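N-(5'-phosphoribosyl)anthranilate isomerase (Pyrococcus furiosus, PDB 4AAJ) catalyses the isomerisation of N-(5-phospho-beta-D-ribosyl)anthranilate to 1-(2-carboxyphenylamino)-1-deoxy-D-ribulose 5-phosphate, the third step from chorismate to tryptophan. Local coordinates at residues A[23-28]-A[203-208]; A[72-77]-A[85-90]; A[197-202]-A[217-222]. One frame throughout, in Å; residues are numbered along the deposited sequence.

Overall arrangement
All three contacts are buried. Interactions 2 and 3 each press a strand of the eight-stranded parallel barrel against the helix outside it, on opposite sides of the chain's centre; both are apolar, interaction 2 using a leucine against aliphatic groups, interaction 3 a phenylalanine ring against two valines. Interaction 1 instead joins strand 22-25 and the turn after it to the loop following strand 198-201, and is partly polar, with Lys211 and the sulfate. It adjoins interaction 3, for strands 22-25 and 198-201 are neighbours where the barrel closes: Cys26 bonds through its backbone to Val201, Lys24 pairs with Asp200, and both contacts touch the sulfate. Interaction 1 meets interaction 2 through Lys24 on Phe73 and Cys26 on Val75.

Interaction 1. Residues A[23-28]-A[203-208]; sequences VKICGI and SGVEKY. With SO4 (sulfate ion), chain B.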
loop_
_atom_site.group_PDB
_atom_site.type_symbol
_atom_site.label_atom_id
_atom_site.label_comp_id
_atom_site.label_asym_id
_atom_site.label_seq_id
_atom_site.Cartn_x
_atom_site.Cartn_y
_atom_site.Cartn_z
ATOM N N VAL A 23 1.874 -4.626 -8.682
ATOM C CA VAL A 23 3.010 -3.885 -8.158
ATOM C C VAL A 23 2.574 -2.443 -7.897
ATOM O O VAL A 23 2.116 -1.750 -8.813
ATOM C CB VAL A 23 4.223 -3.896 -9.120
ATOM C CG1 VAL A 23 5.401 -3.135 -8.530
ATOM C CG2 VAL A 23 4.639 -5.318 -9.444
ATOM N N LYS A 24 2.712 -2.006 -6.647
ATOM C CA LYS A 24 2.369 -0.639 -6.280
ATOM C C LYS A 24 3.653 0.092 -5.885
ATOM O O LYS A 24 4.428 -0.403 -5.069
ATOM C CB LYS A 24 1.370 -0.625 -5.125
ATOM C CG LYS A 24 1.008 0.769 -4.620
ATOM C CD LYS A 24 -0.137 0.711 -3.625
ATOM C CE LYS A 24 -0.252 2.009 -2.832
ATOM N NZ LYS A 24 0.731 2.043 -1.713
ATOM N N ILE A 25 3.885 1.261 -6.466
ATOM C CA ILE A 25 5.030 2.083 -6.066
ATOM C C ILE A 25 4.494 3.226 -5.218
ATOM O O ILE A 25 3.784 4.085 -5.720
ATOM C CB ILE A 25 5.792 2.677 -7.273
ATOM C CG1 ILE A 25 6.125 1.605 -8.319
ATOM C CG2 ILE A 25 7.020 3.449 -6.787
ATOM C CD1 ILE A 25 6.954 0.444 -7.833
ATOM N N CYS A 26 4.836 3.228 -3.933
ATOM C CA CYS A 26 4.193 4.115 -2.965
ATOM C C CYS A 26 5.018 5.364 -2.657
ATOM O O CYS A 26 6.235 5.372 -2.829
ATOM C CB CYS A 26 3.918 3.362 -1.653
ATOM S SG CYS A 26 2.674 4.210 -0.657
ATOM N N GLY A 27 4.332 6.405 -2.202
ATOM C CA GLY A 27 4.981 7.599 -1.661
ATOM C C GLY A 27 5.624 8.495 -2.694
ATOM O O GLY A 27 6.774 8.907 -2.528
ATOM N N ILE A 28 4.903 8.782 -3.772
ATOM C CA ILE A 28 5.390 9.785 -4.738
ATOM C C ILE A 28 4.986 11.199 -4.317
ATOM O O ILE A 28 3.951 11.407 -3.651
ATOM C CB ILE A 28 4.966 9.468 -6.202
ATOM C CG1 ILE A 28 3.442 9.516 -6.355
ATOM C CG2 ILE A 28 5.570 8.143 -6.662
ATOM C CD1 ILE A 28 2.976 9.498 -7.808
ATOM N N SER A 203 10.949 3.216 -0.515
ATOM C CA SER A 203 12.386 3.515 -0.388
ATOM C C SER A 203 13.284 2.659 -1.266
ATOM O O SER A 203 14.328 3.126 -1.739
ATOM C CB SER A 203 12.838 3.360 1.067
ATOM O OG SER A 203 12.168 4.291 1.890
ATOM N N GLY A 204 12.879 1.409 -1.474
ATOM C CA GLY A 204 13.652 0.445 -2.255
ATOM C C GLY A 204 13.909 0.824 -3.702
ATOM O O GLY A 204 14.852 0.319 -4.319
ATOM N N VAL A 205 13.071 1.704 -4.247
ATOM C CA VAL A 205 13.230 2.181 -5.626
ATOM C C VAL A 205 13.612 3.671 -5.703
ATOM O O VAL A 205 13.421 4.325 -6.735
ATOM C CB VAL A 205 11.991 1.857 -6.500
ATOM C CG1 VAL A 205 11.866 0.354 -6.702
ATOM C CG2 VAL A 205 10.712 2.433 -5.901
ATOM N N GLU A 206 14.165 4.192 -4.608
ATOM C CA GLU A 206 14.503 5.611 -4.482
ATOM C C GLU A 206 16.008 5.865 -4.488
ATOM O O GLU A 206 16.799 4.981 -4.152
ATOM C CB GLU A 206 13.944 6.181 -3.178
ATOM C CG GLU A 206 12.485 6.593 -3.216
ATOM C CD GLU A 206 12.021 7.204 -1.905
ATOM O OE1 GLU A 206 12.872 7.446 -1.023
ATOM O OE2 GLU A 206 10.804 7.448 -1.749
ATOM N N LYS A 207 16.375 7.089 -4.870
ATOM C CA LYS A 207 17.730 7.627 -4.712
ATOM C C LYS A 207 17.629 9.110 -4.386
ATOM O O LYS A 207 17.042 9.880 -5.153
ATOM C CB LYS A 207 18.579 7.419 -5.968
ATOM C CG LYS A 207 19.309 6.082 -6.011
ATOM C CD LYS A 207 20.560 6.129 -6.877
ATOM C CE LYS A 207 20.236 6.005 -8.358
ATOM N NZ LYS A 207 21.453 5.720 -9.170
ATOM N N TYR A 208 18.192 9.495 -3.243
ATOM C CA TYR A 208 18.132 10.874 -2.731
ATOM C C TYR A 208 16.691 11.359 -2.481
ATOM O O TYR A 208 16.374 12.543 -2.668
ATOM C CB TYR A 208 18.895 11.849 -3.646
ATOM C CG TYR A 208 20.299 11.410 -4.025
ATOM C CD1 TYR A 208 21.399 11.759 -3.238
ATOM C CD2 TYR A 208 20.526 10.653 -5.179
ATOM C CE1 TYR A 208 22.683 11.363 -3.587
ATOM C CE2 TYR A 208 21.803 10.253 -5.536
ATOM C CZ TYR A 208 22.877 10.609 -4.739
ATOM O OH TYR A 208 24.143 10.210 -5.096
HETATM S S SO4 B . 9.415 0.661 1.971
HETATM O O1 SO4 B . 7.979 0.736 2.306
HETATM O O2 SO4 B . 9.941 2.043 1.957
HETATM O O3 SO4 B . 9.623 0.048 0.648
HETATM O O4 SO4 B . 10.099 -0.165 2.991
#
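Two acceptors, Gly27 O and Glu206 OE2, face each other at 4.4 Å, and Lys211 NZ serves both, as a salt-bridge partner to Glu206 and a hydrogen-bond donor to Gly27 O and Cys26 O. Arg54 NE is a second donor to Gly27 O. No hydrogen bond passes directly between 23-28 and 203-208. The apolar part is one pair of methyl groups, Ile25 CG2 and Val205 CG2 at 3.9 Å, and the two side chains meet at a slant. In Val205, chi1 of -67° sets CG1 beside the backbone N and leaves CG2 between N and the carbonyl carbon, where it meets Ile25; the other methyl, CG1, packs on Phe219 of helix 213-225. The 3-10 segment starts with Ser203, whose N donates to sulfate O2 over 2.9 Å at 164°; its OG adds a weak bond to that same oxygen. Gly181 N and Ser202 N also donate to the ion. Probably from the crystallisation liquor, it sits among backbone amides where the substrate's phosphate probably binds in this TrpF barrel. The neighbouring acceptors Gly27 O and Glu206 would probably keep Lys211 protonated.

Interaction 2. Residues A[72-77]-A[85-90]; sequences VFLVST and AMAIER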
loop_
_atom_site.group_PDB
_atom_site.type_symbol
_atom_site.label_atom_id
_atom_site.label_comp_id
_atom_site.label_asym_id
_atom_site.label_seq_id
_atom_site.Cartn_x
_atom_site.Cartn_y
_atom_site.Cartn_z
ATOM N N VAL A 72 -4.329 5.912 -7.850
ATOM C CA VAL A 72 -3.498 6.594 -6.863
ATOM C C VAL A 72 -4.165 6.453 -5.496
ATOM O O VAL A 72 -5.270 6.949 -5.261
ATOM C CB VAL A 72 -3.326 8.087 -7.219
ATOM C CG1 VAL A 72 -2.503 8.821 -6.147
ATOM C CG2 VAL A 72 -2.646 8.221 -8.565
ATOM N N PHE A 73 -3.492 5.751 -4.596
ATOM C CA PHE A 73 -4.005 5.586 -3.248
ATOM C C PHE A 73 -3.696 6.837 -2.417
ATOM O O PHE A 73 -2.568 7.295 -2.403
ATOM C CB PHE A 73 -3.390 4.341 -2.610
ATOM C CG PHE A 73 -4.049 3.057 -3.068
ATOM C CD1 PHE A 73 -3.693 2.468 -4.283
ATOM C CD2 PHE A 73 -5.047 2.471 -2.297
ATOM C CE1 PHE A 73 -4.335 1.298 -4.723
ATOM C CE2 PHE A 73 -5.685 1.301 -2.717
ATOM C CZ PHE A 73 -5.326 0.722 -3.936
ATOM N N LEU A 74 -4.713 7.369 -1.755
ATOM C CA LEU A 74 -4.504 8.402 -0.726
ATOM C C LEU A 74 -4.118 7.668 0.562
ATOM O O LEU A 74 -4.940 6.964 1.148
ATOM C CB LEU A 74 -5.785 9.200 -0.546
ATOM C CG LEU A 74 -5.736 10.470 0.308
ATOM C CD1 LEU A 74 -4.940 11.522 -0.456
ATOM C CD2 LEU A 74 -7.156 10.938 0.608
ATOM N N VAL A 75 -2.855 7.809 0.972
ATOM C CA VAL A 75 -2.269 6.992 2.047
ATOM C C VAL A 75 -2.170 7.870 3.278
ATOM O O VAL A 75 -1.617 8.959 3.199
ATOM C CB VAL A 75 -0.848 6.527 1.677
ATOM C CG1 VAL A 75 -0.240 5.648 2.764
ATOM C CG2 VAL A 75 -0.840 5.793 0.330
ATOM N N SER A 76 -2.696 7.411 4.404
ATOM C CA SER A 76 -2.629 8.231 5.610
ATOM C C SER A 76 -2.740 7.408 6.893
ATOM O O SER A 76 -3.286 6.292 6.895
ATOM C CB SER A 76 -3.746 9.259 5.579
ATOM O OG SER A 76 -3.604 10.221 6.626
ATOM N N THR A 77 -2.230 7.989 7.979
ATOM C CA THR A 77 -2.395 7.413 9.307
ATOM C C THR A 77 -3.594 8.025 10.030
ATOM O O THR A 77 -3.821 7.732 11.203
ATOM C CB THR A 77 -1.119 7.629 10.144
ATOM O OG1 THR A 77 -0.811 9.025 10.166
ATOM C CG2 THR A 77 0.058 6.870 9.541
ATOM N N ALA A 85 -13.060 11.651 5.296
ATOM C CA ALA A 85 -14.083 12.203 4.397
ATOM C C ALA A 85 -13.595 13.502 3.778
ATOM O O ALA A 85 -13.621 13.681 2.565
ATOM C CB ALA A 85 -15.388 12.423 5.148
ATOM N N MET A 86 -13.110 14.407 4.620
ATOM C CA MET A 86 -12.630 15.684 4.136
ATOM C C MET A 86 -11.415 15.561 3.226
ATOM O O MET A 86 -11.310 16.283 2.250
ATOM C CB MET A 86 -12.381 16.650 5.304
ATOM C CG MET A 86 -13.655 17.059 6.046
ATOM S SD MET A 86 -15.105 17.366 5.005
ATOM C CE MET A 86 -14.638 18.861 4.126
ATOM N N ALA A 87 -10.502 14.634 3.531
ATOM C CA ALA A 87 -9.344 14.428 2.675
ATOM C C ALA A 87 -9.748 13.913 1.289
ATOM O O ALA A 87 -9.187 14.326 0.281
ATOM C CB ALA A 87 -8.346 13.470 3.326
ATOM N N ILE A 88 -10.709 13.002 1.268
ATOM C CA ILE A 88 -11.210 12.420 0.019
ATOM C C ILE A 88 -11.857 13.521 -0.835
ATOM O O ILE A 88 -11.526 13.658 -2.021
ATOM C CB ILE A 88 -12.189 11.255 0.302
ATOM C CG1 ILE A 88 -11.449 10.078 0.948
ATOM C CG2 ILE A 88 -12.879 10.780 -0.981
ATOM C CD1 ILE A 88 -12.368 9.053 1.585
ATOM N N GLU A 89 -12.719 14.323 -0.209
ATOM C CA GLU A 89 -13.413 15.426 -0.881
ATOM C C GLU A 89 -12.437 16.443 -1.449
ATOM O O GLU A 89 -12.556 16.883 -2.604
ATOM C CB GLU A 89 -14.379 16.110 0.083
ATOM C CG GLU A 89 -15.650 15.325 0.333
ATOM C CD GLU A 89 -16.553 15.957 1.375
ATOM O OE1 GLU A 89 -16.368 17.152 1.709
ATOM O OE2 GLU A 89 -17.461 15.255 1.861
ATOM N N ARG A 90 -11.445 16.794 -0.636
ATOM C CA ARG A 90 -10.454 17.777 -1.020
ATOM C C ARG A 90 -9.504 17.274 -2.112
ATOM O O ARG A 90 -8.971 18.076 -2.854
ATOM C CB ARG A 90 -9.681 18.295 0.218
ATOM C CG ARG A 90 -10.532 19.131 1.166
ATOM C CD ARG A 90 -9.948 19.201 2.575
ATOM N NE ARG A 90 -10.871 19.805 3.546
ATOM C CZ ARG A 90 -10.788 19.644 4.867
ATOM N NH1 ARG A 90 -9.838 18.884 5.393
ATOM N NH2 ARG A 90 -11.670 20.225 5.668
#
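Leu74 reaches out from the barrel strand 72-76 and meets Ala87 on helix 81-91, the first strand-to-helix step of a right-handed beta-alpha-beta unit in the (beta/alpha)8 fold. The tight part is small and belongs to one methyl group. Leu74 CD2 lies 3.9 Å from Ala87 CB and 4.2 Å from Ile88 N, so it rests on the helix backbone as well as on side chains. Ile88 CG1 is a looser neighbour of the same CD2, at 4.4 Å. A chi1 of -170° puts CG of the leucine opposite the backbone N, and chi2 of 70° brings CD2 to the helix. The closest pair of CA atoms across the contact is that of Leu74 and Ile88, 7.9 Å apart. Val46, Val48, Trp84, Ala93 and Thr91 also touch the leucine, while Ile88 turns partly aside and packs on Phe114 of helix 104-114. No polar bond joins strand and helix segments here; the strand spends its backbone on its sheet neighbours, Leu74 pairing with Tyr95 and Gln97. The far side of the helix is quite different. There Glu89 and Arg90 are exposed and Met86 partly so. Arg90 runs extended alongside Met86, one face of its guanidinium over Met86 CB, which sits 3.3 Å from that plane, over its centre.

Interaction 3. Residues A[197-202]-A[217-222]; sequences YGVDVS and EEFVRR. With SO4 (sulfate ion), chain B.
Where the last barrel strand, 198-201, packs against the last helix, 213-225, Phe219 sets its ring against Val201 and Val199. Val201 comes at the ring over one face: CG1 is 3.6 Å from the ring centroid and 18° off the normal, a CH-pi contact shifted toward the rim, with CE1 of Phe219 the nearest ring atom to Val201 CG1 at 3.5 Å. That methyl is placed by the valine's chi1 of 57°, which sets CG1 between the backbone N and the carbonyl carbon. Val199 CG2 meets the ring differently, at its edge near the plane, 3.8 Å from Phe219 CE1. In this (beta/alpha)8 barrel the ring thus spans two outward-facing residues of the final strand, while Asp200 between them points the other way and pairs with Lys24. Val187 also touches Phe219. Just beyond the strand, Ser202 N donates to sulfate O3 over 2.9 Å in a nearly straight bond. The outer side of the helix carries its own charge pairs: Arg221 NH1 meets the syn side of Glu217 OE2 at 2.8 Å, nearly in the guanidinium plane, whereas Glu218 OE2 lies well out of that plane beside Arg222 NH2, so only charge joins them; Arg222 NH1 donates to Ala184 O.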
loop_
_atom_site.group_PDB
_atom_site.type_symbol
_atom_site.label_atom_id
_atom_site.label_comp_id
_atom_site.label_asym_id
_atom_site.label_seq_id
_atom_site.Cartn_x
_atom_site.Cartn_y
_atom_site.Cartn_z
ATOM N N TYR A 197 -0.682 -11.548 -3.578
ATOM C CA TYR A 197 -1.390 -11.010 -4.728
ATOM C C TYR A 197 -0.587 -9.848 -5.347
ATOM O O TYR A 197 -0.616 -9.627 -6.558
ATOM C CB TYR A 197 -2.811 -10.582 -4.318
ATOM C CG TYR A 197 -3.565 -9.824 -5.389
ATOM C CD1 TYR A 197 -4.190 -10.495 -6.440
ATOM C CD2 TYR A 197 -3.636 -8.428 -5.362
ATOM C CE1 TYR A 197 -4.867 -9.797 -7.431
ATOM C CE2 TYR A 197 -4.315 -7.728 -6.343
ATOM C CZ TYR A 197 -4.931 -8.418 -7.372
ATOM O OH TYR A 197 -5.608 -7.722 -8.349
ATOM N N GLY A 198 0.143 -9.115 -4.510
ATOM C CA GLY A 198 0.998 -8.036 -5.002
ATOM C C GLY A 198 2.070 -7.593 -4.026
ATOM O O GLY A 198 2.161 -8.096 -2.902
ATOM N N VAL A 199 2.903 -6.667 -4.477
ATOM C CA VAL A 199 3.960 -6.104 -3.643
ATOM C C VAL A 199 3.886 -4.585 -3.682
ATOM O O VAL A 199 3.386 -4.007 -4.649
ATOM C CB VAL A 199 5.382 -6.553 -4.066
ATOM C CG1 VAL A 199 5.614 -8.018 -3.715
ATOM C CG2 VAL A 199 5.643 -6.292 -5.548
ATOM N N ASP A 200 4.398 -3.961 -2.630
ATOM C CA ASP A 200 4.395 -2.522 -2.481
ATOM C C ASP A 200 5.792 -2.087 -2.066
ATOM O O ASP A 200 6.385 -2.672 -1.163
ATOM C CB ASP A 200 3.365 -2.148 -1.412
ATOM C CG ASP A 200 3.275 -0.664 -1.163
ATOM O OD1 ASP A 200 2.679 0.038 -1.988
ATOM O OD2 ASP A 200 3.774 -0.207 -0.115
ATOM N N VAL A 201 6.319 -1.058 -2.723
ATOM C CA VAL A 201 7.659 -0.551 -2.406
ATOM C C VAL A 201 7.697 0.980 -2.445
ATOM O O VAL A 201 6.957 1.603 -3.214
ATOM C CB VAL A 201 8.718 -1.159 -3.366
ATOM C CG1 VAL A 201 8.369 -0.877 -4.816
ATOM C CG2 VAL A 201 10.123 -0.662 -3.044
ATOM N N SER A 202 8.539 1.575 -1.596
ATOM C CA SER A 202 8.762 3.014 -1.605
ATOM C C SER A 202 10.267 3.330 -1.660
ATOM O O SER A 202 10.785 3.663 -2.727
ATOM C CB SER A 202 8.091 3.691 -0.405
ATOM O OG SER A 202 8.149 5.104 -0.511
ATOM N N GLU A 217 11.867 0.511 -12.907
ATOM C CA GLU A 217 11.749 -0.424 -14.030
ATOM C C GLU A 217 12.269 -1.821 -13.677
ATOM O O GLU A 217 11.636 -2.825 -14.007
ATOM C CB GLU A 217 12.470 0.137 -15.266
ATOM C CG GLU A 217 12.311 -0.679 -16.544
ATOM C CD GLU A 217 13.278 -1.850 -16.631
ATOM O OE1 GLU A 217 14.444 -1.711 -16.186
ATOM O OE2 GLU A 217 12.876 -2.914 -17.150
ATOM N N GLU A 218 13.419 -1.872 -13.005
ATOM C CA GLU A 218 14.035 -3.127 -12.572
ATOM C C GLU A 218 13.174 -3.862 -11.543
ATOM O O GLU A 218 12.921 -5.062 -11.682
ATOM C CB GLU A 218 15.423 -2.856 -11.991
ATOM C CG GLU A 218 16.262 -4.097 -11.736
ATOM C CD GLU A 218 17.490 -3.807 -10.891
ATOM O OE1 GLU A 218 17.796 -2.617 -10.658
ATOM O OE2 GLU A 218 18.153 -4.775 -10.457
ATOM N N PHE A 219 12.729 -3.136 -10.515
ATOM C CA PHE A 219 11.885 -3.726 -9.479
ATOM C C PHE A 219 10.624 -4.344 -10.071
ATOM O O PHE A 219 10.294 -5.492 -9.776
ATOM C CB PHE A 219 11.500 -2.690 -8.416
ATOM C CG PHE A 219 10.732 -3.272 -7.255
ATOM C CD1 PHE A 219 9.355 -3.476 -7.341
ATOM C CD2 PHE A 219 11.387 -3.622 -6.081
ATOM C CE1 PHE A 219 8.648 -4.020 -6.277
ATOM C CE2 PHE A 219 10.682 -4.163 -5.014
ATOM C CZ PHE A 219 9.313 -4.358 -5.113
ATOM N N VAL A 220 9.921 -3.574 -10.896
ATOM C CA VAL A 220 8.666 -4.028 -11.484
ATOM C C VAL A 220 8.916 -5.257 -12.361
ATOM O O VAL A 220 8.229 -6.270 -12.218
ATOM C CB VAL A 220 7.947 -2.903 -12.268
ATOM C CG1 VAL A 220 6.690 -3.423 -12.950
ATOM C CG2 VAL A 220 7.585 -1.750 -11.341
ATOM N N ARG A 221 9.921 -5.169 -13.235
ATOM C CA ARG A 221 10.264 -6.264 -14.149
ATOM C C ARG A 221 10.544 -7.565 -13.398
ATOM O O ARG A 221 9.962 -8.604 -13.716
ATOM C CB ARG A 221 11.461 -5.880 -15.031
ATOM C CG ARG A 221 11.703 -6.810 -16.213
ATOM C CD ARG A 221 12.987 -6.463 -16.965
ATOM N NE ARG A 221 14.190 -6.746 -16.178
ATOM C CZ ARG A 221 15.060 -5.828 -15.759
ATOM N NH1 ARG A 221 14.886 -4.549 -16.061
ATOM N NH2 ARG A 221 16.117 -6.193 -15.043
ATOM N N ARG A 222 11.427 -7.492 -12.401
ATOM C CA ARG A 222 11.795 -8.650 -11.584
ATOM C C ARG A 222 10.597 -9.235 -10.838
ATOM O O ARG A 222 10.432 -10.460 -10.779
ATOM C CB ARG A 222 12.902 -8.287 -10.587
ATOM C CG ARG A 222 14.264 -8.040 -11.213
ATOM C CD ARG A 222 15.343 -7.948 -10.149
ATOM N NE ARG A 222 16.649 -7.630 -10.722
ATOM C CZ ARG A 222 17.812 -7.805 -10.099
ATOM N NH1 ARG A 222 17.852 -8.303 -8.869
ATOM N NH2 ARG A 222 18.944 -7.483 -10.712
HETATM S S SO4 B . 9.415 0.661 1.971
HETATM O O1 SO4 B . 7.979 0.736 2.306
HETATM O O2 SO4 B . 9.941 2.043 1.957
HETATM O O3 SO4 B . 9.623 0.048 0.648
HETATM O O4 SO4 B . 10.099 -0.165 2.991
#